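Local coordinates for protein GlcNAc Inducible Gene 2, GIG2 (Candida albicans, PDB 6AKZ) that binds an iron(III) ion in a cupin-type fold and is probably an oxygenase of the DUF1479 family, at residues 198-203 / 280-285; 286-291 / 327-332. All coordinates share one frame; numbering follows the deposited sequence.

Contact 1: 198-203 / 280-285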
ATOM      1  N   ILE A 198       4.932  -2.871  13.365  1.00 18.87           N
ATOM      2  CA  ILE A 198       5.879  -2.125  14.212  1.00 20.04           C
ATOM      3  C   ILE A 198       7.105  -1.535  13.429  1.00 15.97           C
ATOM      4  O   ILE A 198       7.745  -0.652  13.939  1.00 17.49           O
ATOM      5  CB  ILE A 198       6.414  -3.024  15.391  1.00 23.84           C
ATOM      6  CG1 ILE A 198       7.110  -2.239  16.504  1.00 24.83           C
ATOM      7  CG2 ILE A 198       7.445  -4.044  14.877  1.00 22.42           C
ATOM      8  CD1 ILE A 198       6.272  -1.353  17.364  1.00 26.88           C
ATOM      9  N   GLU A 199       7.396  -2.074  12.250  1.00 16.58           N
ATOM     10  CA  GLU A 199       8.548  -1.666  11.437  1.00 15.71           C
ATOM     11  C   GLU A 199       8.812  -0.171  11.215  1.00 15.04           C
ATOM     12  O   GLU A 199       9.968   0.252  11.169  1.00 16.65           O
ATOM     13  CB  GLU A 199       8.502  -2.378  10.080  1.00 17.11           C
ATOM     14  CG  GLU A 199       9.061  -3.792  10.101  1.00 17.49           C
ATOM     15  CD  GLU A 199       8.161  -4.761  10.842  1.00 19.68           C
ATOM     16  OE1 GLU A 199       7.075  -4.340  11.295  1.00 19.30           O
ATOM     17  OE2 GLU A 199       8.539  -5.945  10.972  1.00 18.33           O
ATOM     18  N   ARG A 200       7.759   0.621  11.064  1.00 12.84           N
ATOM     19  CA  ARG A 200       7.909   2.053  10.798  1.00 13.77           C
ATOM     20  C   ARG A 200       8.744   2.723  11.880  1.00 15.01           C
ATOM     21  O   ARG A 200       9.388   3.633  11.616  1.00 17.64           O
ATOM     22  CB  ARG A 200       6.578   2.748  10.677  1.00 13.07           C
ATOM     23  CG  ARG A 200       5.765   2.314   9.467  1.00 13.33           C
ATOM     24  CD  ARG A 200       4.491   3.130   9.283  1.00 13.22           C
ATOM     25  NE  ARG A 200       3.720   2.871   8.094  1.00 13.37           N
ATOM     26  CZ  ARG A 200       3.004   1.787   7.847  1.00 13.65           C
ATOM     27  NH1 ARG A 200       2.933   0.805   8.692  1.00 13.79           N
ATOM     28  NH2 ARG A 200       2.329   1.693   6.723  1.00 12.73           N
ATOM     29  N   TRP A 201       8.610   2.235  13.095  1.00 16.32           N
ATOM     30  CA  TRP A 201       9.396   2.634  14.226  1.00 16.71           C
ATOM     31  C   TRP A 201      10.660   1.825  14.436  1.00 15.35           C
ATOM     32  O   TRP A 201      11.734   2.440  14.622  1.00 19.51           O
ATOM     33  CB  TRP A 201       8.555   2.551  15.468  1.00 18.04           C
ATOM     34  CG  TRP A 201       7.366   3.456  15.544  1.00 17.43           C
ATOM     35  CD1 TRP A 201       7.353   4.759  15.919  1.00 16.96           C
ATOM     36  CD2 TRP A 201       6.036   3.102  15.266  1.00 14.96           C
ATOM     37  NE1 TRP A 201       6.063   5.232  15.914  1.00 16.33           N
ATOM     38  CE2 TRP A 201       5.242   4.212  15.544  1.00 16.06           C
ATOM     39  CE3 TRP A 201       5.424   1.915  14.889  1.00 16.95           C
ATOM     40  CZ2 TRP A 201       3.859   4.184  15.387  1.00 15.62           C
ATOM     41  CZ3 TRP A 201       4.067   1.875  14.793  1.00 17.28           C
ATOM     42  CH2 TRP A 201       3.313   2.988  15.019  1.00 17.57           C
ATOM     43  N   GLU A 202      10.577   0.522  14.351  1.00 17.47           N
ATOM     44  CA  GLU A 202      11.681  -0.342  14.689  1.00 21.54           C
ATOM     45  C   GLU A 202      12.794  -0.449  13.675  1.00 23.87           C
ATOM     46  O   GLU A 202      13.951  -0.543  14.076  1.00 20.69           O
ATOM     47  CB  GLU A 202      11.203  -1.754  14.959  1.00 23.98           C
ATOM     48  CG  GLU A 202      12.238  -2.582  15.733  1.00 27.12           C
ATOM     49  CD  GLU A 202      11.822  -3.994  16.019  1.00 27.01           C
ATOM     50  OE1 GLU A 202      10.685  -4.424  15.653  1.00 22.39           O
ATOM     51  OE2 GLU A 202      12.689  -4.685  16.636  1.00 28.33           O
ATOM     52  N   ASP A 203      12.469  -0.554  12.390  1.00 18.92           N
ATOM     53  CA  ASP A 203      13.521  -0.648  11.394  1.00 18.23           C
ATOM     54  C   ASP A 203      14.269   0.662  11.240  1.00 19.11           C
ATOM     55  O   ASP A 203      13.679   1.774  11.298  1.00 18.57           O
ATOM     56  CB  ASP A 203      12.909  -1.119  10.054  1.00 18.60           C
ATOM     57  CG  ASP A 203      13.967  -1.237   8.946  1.00 20.24           C
ATOM     58  OD1 ASP A 203      14.960  -2.022   9.143  1.00 19.59           O
ATOM     59  OD2 ASP A 203      13.830  -0.553   7.895  1.00 20.94           O
ATOM     60  N   LEU A 280      -1.225  14.541   7.940  1.00 13.24           N
ATOM     61  CA  LEU A 280      -1.719  14.609   9.320  1.00 14.45           C
ATOM     62  C   LEU A 280      -1.859  13.241   9.933  1.00 13.98           C
ATOM     63  O   LEU A 280      -1.563  13.032  11.135  1.00 14.49           O
ATOM     64  CB  LEU A 280      -3.043  15.373   9.388  1.00 14.83           C
ATOM     65  CG  LEU A 280      -2.999  16.831   9.086  1.00 16.13           C
ATOM     66  CD1 LEU A 280      -4.352  17.466   9.211  1.00 18.59           C
ATOM     67  CD2 LEU A 280      -2.002  17.564   9.934  1.00 18.25           C
ATOM     68  N   SER A 281      -2.354  12.285   9.143  1.00 14.64           N
ATOM     69  CA  SER A 281      -2.441  10.919   9.599  1.00 13.26           C
ATOM     70  C   SER A 281      -1.112  10.334  10.139  1.00 14.14           C
ATOM     71  O   SER A 281      -1.063   9.774  11.228  1.00 14.39           O
ATOM     72  CB  SER A 281      -3.038   9.996   8.556  1.00 15.21           C
ATOM     73  OG  SER A 281      -4.449  10.181   8.362  1.00 15.68           O
ATOM     74  N   MET A 282      -0.079  10.407   9.340  1.00 14.97           N
ATOM     75  CA  MET A 282       1.176   9.836   9.731  1.00 13.42           C
ATOM     76  C   MET A 282       1.919  10.630  10.829  1.00 13.07           C
ATOM     77  O   MET A 282       2.641  10.063  11.604  1.00 13.69           O
ATOM     78  CB  MET A 282       2.077   9.556   8.522  1.00 15.61           C
ATOM     79  CG  MET A 282       1.557   8.467   7.587  1.00 15.35           C
ATOM     80  SD  MET A 282       1.133   6.932   8.420  1.00 15.33           S
ATOM     81  CE  MET A 282       2.662   6.433   9.196  1.00 14.86           C
ATOM     82  N   ALA A 283       1.714  11.917  10.892  1.00 13.66           N
ATOM     83  CA  ALA A 283       2.298  12.718  11.982  1.00 13.34           C
ATOM     84  C   ALA A 283       1.670  12.175  13.250  1.00 12.99           C
ATOM     85  O   ALA A 283       2.343  11.950  14.219  1.00 16.22           O
ATOM     86  CB  ALA A 283       2.010  14.187  11.767  1.00 15.04           C
ATOM     87  N   TYR A 284       0.382  11.935  13.262  1.00 14.41           N
ATOM     88  CA  TYR A 284      -0.316  11.511  14.469  1.00 14.25           C
ATOM     89  C   TYR A 284       0.058  10.093  14.862  1.00 15.36           C
ATOM     90  O   TYR A 284       0.430   9.812  16.019  1.00 15.07           O
ATOM     91  CB  TYR A 284      -1.822  11.572  14.217  1.00 14.78           C
ATOM     92  CG  TYR A 284      -2.659  11.206  15.421  1.00 16.19           C
ATOM     93  CD1 TYR A 284      -2.997  12.144  16.419  1.00 15.56           C
ATOM     94  CD2 TYR A 284      -3.134   9.898  15.558  1.00 15.14           C
ATOM     95  CE1 TYR A 284      -3.793  11.757  17.512  1.00 15.42           C
ATOM     96  CE2 TYR A 284      -3.922   9.532  16.641  1.00 18.37           C
ATOM     97  CZ  TYR A 284      -4.265  10.457  17.589  1.00 16.96           C
ATOM     98  OH  TYR A 284      -5.065  10.023  18.643  1.00 16.94           O
ATOM     99  N   ILE A 285       0.086   9.214  13.880  1.00 13.36           N
ATOM    100  CA  ILE A 285       0.380   7.797  14.092  1.00 14.31           C
ATOM    101  C   ILE A 285       1.791   7.671  14.617  1.00 15.70           C
ATOM    102  O   ILE A 285       1.972   6.970  15.620  1.00 16.76           O
ATOM    103  CB  ILE A 285       0.164   6.951  12.835  1.00 14.32           C
ATOM    104  CG1 ILE A 285      -1.362   6.842  12.612  1.00 14.67           C
ATOM    105  CG2 ILE A 285       0.706   5.538  12.923  1.00 13.75           C
ATOM    106  CD1 ILE A 285      -1.827   6.486  11.225  1.00 16.24           C
TER
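W201 reaches across to I285 with the benzo end of its indole. CZ2 lies 3.4 Å from the I285 backbone O, which sits at the ring edge in the indole plane, and CH2 packs 4.2 Å from the I285 methyl CG2. The indole is carried there by a first torsion that sets CG beside the backbone N (chi1 -63°). Its NE1 hydrogen-bonds one residue further on, to M286 O, so the same ring edge follows two successive carbonyls of the helix. The other touching pair is R200 with M282. The arginine runs extended from CG to NE, and the methionine, bent at both of its outer torsions, crosses it at about a right angle, bringing CE to 3.8 Å from R200 CD. That methyl meets the aliphatic shank and NE, obliquely to the guanidinium. The charged end is engaged by other groups: R200 NH2 forms a salt bridge with D352 and a hydrogen bond to D194 O. L193, in strand 192-193, touches R200, M282 and I285. All four contacting residues are buried, and no hydrogen bond joins the two segments. This is packing of the short helix 199-202 against helix 278-287 in the second shell of the metal site of a cupin-fold protein, with R200 bonded to the backbone of the iron ligand D194 and its side chain about 6 Å from that of D194.

Contact 2: 286-291 / 327-332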
ATOM      1  N   MET A 286       2.752   8.269  13.919  1.00 14.92           N
ATOM      2  CA  MET A 286       4.163   8.098  14.311  1.00 15.89           C
ATOM      3  C   MET A 286       4.466   8.625  15.684  1.00 16.72           C
ATOM      4  O   MET A 286       5.322   8.090  16.344  1.00 15.81           O
ATOM      5  CB  MET A 286       5.139   8.676  13.300  1.00 14.80           C
ATOM      6  CG  MET A 286       5.058   7.964  11.940  1.00 14.20           C
ATOM      7  SD  MET A 286       5.051   6.134  11.917  1.00 16.37           S
ATOM      8  CE  MET A 286       6.612   5.759  12.714  1.00 17.04           C
ATOM      9  N   LEU A 287       3.852   9.735  16.045  1.00 16.68           N
ATOM     10  CA  LEU A 287       4.030  10.290  17.377  1.00 18.31           C
ATOM     11  C   LEU A 287       3.152   9.722  18.465  1.00 19.65           C
ATOM     12  O   LEU A 287       3.435   9.945  19.658  1.00 22.59           O
ATOM     13  CB  LEU A 287       3.855  11.813  17.348  1.00 15.81           C
ATOM     14  CG  LEU A 287       4.855  12.607  16.511  1.00 16.63           C
ATOM     15  CD1 LEU A 287       4.559  14.078  16.493  1.00 17.07           C
ATOM     16  CD2 LEU A 287       6.260  12.422  16.987  1.00 17.06           C
ATOM     17  N   ARG A 288       2.105   9.006  18.115  1.00 19.88           N
ATOM     18  CA  ARG A 288       1.201   8.454  19.131  1.00 19.99           C
ATOM     19  C   ARG A 288       1.849   7.602  20.284  1.00 21.05           C
ATOM     20  O   ARG A 288       1.398   7.744  21.428  1.00 20.78           O
ATOM     21  CB  ARG A 288       0.029   7.743  18.513  1.00 18.09           C
ATOM     22  CG  ARG A 288      -1.096   7.410  19.482  1.00 19.29           C
ATOM     23  CD  ARG A 288      -1.761   8.596  20.109  1.00 19.33           C
ATOM     24  NE  ARG A 288      -2.964   8.146  20.864  1.00 19.58           N
ATOM     25  CZ  ARG A 288      -3.659   8.897  21.706  1.00 20.46           C
ATOM     26  NH1 ARG A 288      -3.276  10.127  21.966  1.00 20.39           N
ATOM     27  NH2 ARG A 288      -4.772   8.385  22.266  1.00 21.24           N
ATOM     28  N   PRO A 289       2.873   6.771  19.997  1.00 22.69           N
ATOM     29  CA  PRO A 289       3.551   6.054  21.092  1.00 21.53           C
ATOM     30  C   PRO A 289       4.181   6.955  22.104  1.00 24.96           C
ATOM     31  O   PRO A 289       4.324   6.520  23.243  1.00 24.24           O
ATOM     32  CB  PRO A 289       4.576   5.152  20.380  1.00 23.08           C
ATOM     33  CG  PRO A 289       4.026   5.016  18.975  1.00 22.88           C
ATOM     34  CD  PRO A 289       3.428   6.365  18.683  1.00 22.54           C
ATOM     35  N   PHE A 290       4.510   8.193  21.732  1.00 21.65           N
ATOM     36  CA  PHE A 290       5.075   9.167  22.614  1.00 23.05           C
ATOM     37  C   PHE A 290       4.017  10.048  23.314  1.00 25.48           C
ATOM     38  O   PHE A 290       4.348  10.756  24.312  1.00 28.25           O
ATOM     39  CB  PHE A 290       6.019  10.091  21.867  1.00 25.14           C
ATOM     40  CG  PHE A 290       7.129   9.354  21.148  1.00 27.64           C
ATOM     41  CD1 PHE A 290       6.954   8.850  19.846  1.00 26.49           C
ATOM     42  CD2 PHE A 290       8.309   9.115  21.769  1.00 24.77           C
ATOM     43  CE1 PHE A 290       7.946   8.144  19.228  1.00 26.48           C
ATOM     44  CE2 PHE A 290       9.320   8.409  21.133  1.00 28.50           C
ATOM     45  CZ  PHE A 290       9.146   7.946  19.845  1.00 27.28           C
ATOM     46  N   PHE A 291       2.799  10.093  22.751  1.00 21.13           N
ATOM     47  CA  PHE A 291       1.736  10.953  23.286  1.00 19.92           C
ATOM     48  C   PHE A 291       0.440  10.211  23.373  1.00 21.77           C
ATOM     49  O   PHE A 291      -0.576  10.669  22.840  1.00 21.64           O
ATOM     50  CB  PHE A 291       1.595  12.193  22.407  1.00 21.33           C
ATOM     51  CG  PHE A 291       2.831  13.043  22.339  1.00 22.64           C
ATOM     52  CD1 PHE A 291       3.174  13.901  23.391  1.00 24.88           C
ATOM     53  CD2 PHE A 291       3.660  13.001  21.255  1.00 24.68           C
ATOM     54  CE1 PHE A 291       4.295  14.712  23.327  1.00 23.51           C
ATOM     55  CE2 PHE A 291       4.784  13.817  21.171  1.00 25.26           C
ATOM     56  CZ  PHE A 291       5.121  14.668  22.227  1.00 26.55           C
ATOM     57  N   PHE A 327      -6.586   2.916  20.030  1.00 22.94           N
ATOM     58  CA  PHE A 327      -5.797   3.964  20.721  1.00 22.56           C
ATOM     59  C   PHE A 327      -5.459   5.164  19.849  1.00 18.84           C
ATOM     60  O   PHE A 327      -4.587   5.937  20.157  1.00 20.12           O
ATOM     61  CB  PHE A 327      -4.555   3.355  21.301  1.00 22.81           C
ATOM     62  CG  PHE A 327      -4.835   2.136  22.167  1.00 25.34           C
ATOM     63  CD1 PHE A 327      -5.381   2.287  23.440  1.00 27.10           C
ATOM     64  CD2 PHE A 327      -4.548   0.855  21.719  1.00 27.21           C
ATOM     65  CE1 PHE A 327      -5.659   1.156  24.224  1.00 26.21           C
ATOM     66  CE2 PHE A 327      -4.810  -0.272  22.501  1.00 27.76           C
ATOM     67  CZ  PHE A 327      -5.371  -0.102  23.760  1.00 29.60           C
ATOM     68  N   TYR A 328      -6.199   5.353  18.766  1.00 19.18           N
ATOM     69  CA  TYR A 328      -5.937   6.464  17.827  1.00 17.73           C
ATOM     70  C   TYR A 328      -7.241   7.287  17.632  1.00 18.71           C
ATOM     71  O   TYR A 328      -7.741   7.518  16.494  1.00 19.23           O
ATOM     72  CB  TYR A 328      -5.397   5.905  16.507  1.00 17.62           C
ATOM     73  CG  TYR A 328      -4.061   5.231  16.658  1.00 16.54           C
ATOM     74  CD1 TYR A 328      -3.934   3.906  17.133  1.00 17.59           C
ATOM     75  CD2 TYR A 328      -2.918   5.905  16.343  1.00 15.68           C
ATOM     76  CE1 TYR A 328      -2.674   3.297  17.255  1.00 16.77           C
ATOM     77  CE2 TYR A 328      -1.665   5.366  16.548  1.00 16.59           C
ATOM     78  CZ  TYR A 328      -1.521   4.037  16.937  1.00 16.30           C
ATOM     79  OH  TYR A 328      -0.217   3.551  17.077  1.00 19.22           O
ATOM     80  N   PRO A 329      -7.823   7.756  18.751  1.00 20.37           N
ATOM     81  CA  PRO A 329      -9.207   8.309  18.614  1.00 19.73           C
ATOM     82  C   PRO A 329      -9.382   9.594  17.802  1.00 20.58           C
ATOM     83  O   PRO A 329     -10.467   9.800  17.256  1.00 19.59           O
ATOM     84  CB  PRO A 329      -9.631   8.580  20.065  1.00 20.87           C
ATOM     85  CG  PRO A 329      -8.312   8.879  20.742  1.00 19.54           C
ATOM     86  CD  PRO A 329      -7.322   7.921  20.119  1.00 21.44           C
ATOM     87  N   HIS A 330      -8.349  10.414  17.670  1.00 18.46           N
ATOM     88  CA  HIS A 330      -8.426  11.618  16.915  1.00 19.00           C
ATOM     89  C   HIS A 330      -8.541  11.331  15.422  1.00 17.83           C
ATOM     90  O   HIS A 330      -8.895  12.212  14.689  1.00 19.11           O
ATOM     91  CB  HIS A 330      -7.194  12.505  17.113  1.00 21.34           C
ATOM     92  CG  HIS A 330      -6.998  12.971  18.526  1.00 23.60           C
ATOM     93  ND1 HIS A 330      -6.412  12.184  19.494  1.00 22.27           N
ATOM     94  CD2 HIS A 330      -7.262  14.160  19.119  1.00 22.76           C
ATOM     95  CE1 HIS A 330      -6.345  12.850  20.629  1.00 21.58           C
ATOM     96  NE2 HIS A 330      -6.858  14.046  20.437  1.00 20.97           N
ATOM     97  N   LEU A 331      -8.197  10.128  14.994  1.00 16.20           N
ATOM     98  CA  LEU A 331      -8.352   9.771  13.588  1.00 17.42           C
ATOM     99  C   LEU A 331      -9.797   9.538  13.174  1.00 16.90           C
ATOM    100  O   LEU A 331     -10.127   9.697  12.007  1.00 16.94           O
ATOM    101  CB  LEU A 331      -7.491   8.535  13.234  1.00 16.69           C
ATOM    102  CG  LEU A 331      -5.989   8.650  13.447  1.00 17.99           C
ATOM    103  CD1 LEU A 331      -5.383   7.310  13.051  1.00 21.00           C
ATOM    104  CD2 LEU A 331      -5.317   9.829  12.721  1.00 19.27           C
ATOM    105  N   HIS A 332     -10.658   9.132  14.103  1.00 17.44           N
ATOM    106  CA  HIS A 332     -11.915   8.594  13.718  1.00 19.23           C
ATOM    107  C   HIS A 332     -12.839   9.587  13.020  1.00 19.72           C
ATOM    108  O   HIS A 332     -13.530   9.213  12.108  1.00 17.46           O
ATOM    109  CB  HIS A 332     -12.542   7.874  14.872  1.00 26.23           C
ATOM    110  CG  HIS A 332     -11.729   6.667  15.285  1.00 41.18           C
ATOM    111  ND1 HIS A 332     -12.264   5.575  15.940  1.00 52.44           N
ATOM    112  CD2 HIS A 332     -10.411   6.379  15.105  1.00 44.35           C
ATOM    113  CE1 HIS A 332     -11.313   4.685  16.163  1.00 54.34           C
ATOM    114  NE2 HIS A 332     -10.180   5.145  15.657  1.00 47.80           N
TER
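R288 lies alongside Y328 and ends at the backbone of F327. Its first torsion, with CG anti to the backbone N (chi1 -167°), sets R288 CG 3.6 Å from Y328 CE2, and the bend at chi2 (63°) then swings NE and the guanidinium to the F327 carbonyl. R288 CB comes to 3.5 Å from Y328 CE2, obliquely to the ring; the two side chains slide past each other in opposite directions, their flat groups inclined by 51°. F327 O lies in the guanidinium plane, at its edge, and takes a hydrogen bond of 2.8 Å from R288 NE, nearly along the C=O axis. A second, weak bond of 3.2 Å comes to F327 O from R288 NH2. The arginine thus ties segment 286-291, which runs on from helix 278-287, to the loop that joins strands 322-323 and 336-337 in this cupin-clan protein. Within its own segment R288 NH1 makes a weak bond to F291 O, while NH2 also forms a salt bridge with D294, so both terminal nitrogens are engaged, which should restrict rotation of the group. P329 crosses the arginine at about a right angle, its CD 3.4 Å from R288 NH2. H330 stands near NH1, the terminal nitrogen not bonded to F327 O, with H330 CE1 4.3 Å from R288 NH1 and oblique to the guanidinium; its ND1 is hydrogen-bonded to Y284 OH. The Y328 hydroxyl hydrogen-bonds P313 O, which holds the ring at its outer end.

Overall arrangement
Helix 278-287 serves both contacts: contact 1 uses its residues 280-285, and contact 2 takes up the chain directly after, at 286-291. Their centres are 10 Å apart, and two probable hydrogen bonds join them directly, W201 NE1 to M286 O at 3.0 Å and Y284 OH with H330 ND1 at 2.7 Å. Y284 also packs on P329 and L331, so one tyrosine of the helix bears on much of the 327-332 loop. Contact 1 is the one tied to the iron site: the R200 side chain is about 6 Å from that of D194 and about 10 Å from the ion. In contact 2 the Y328 side chain is about 9 Å from that of the ligand H192.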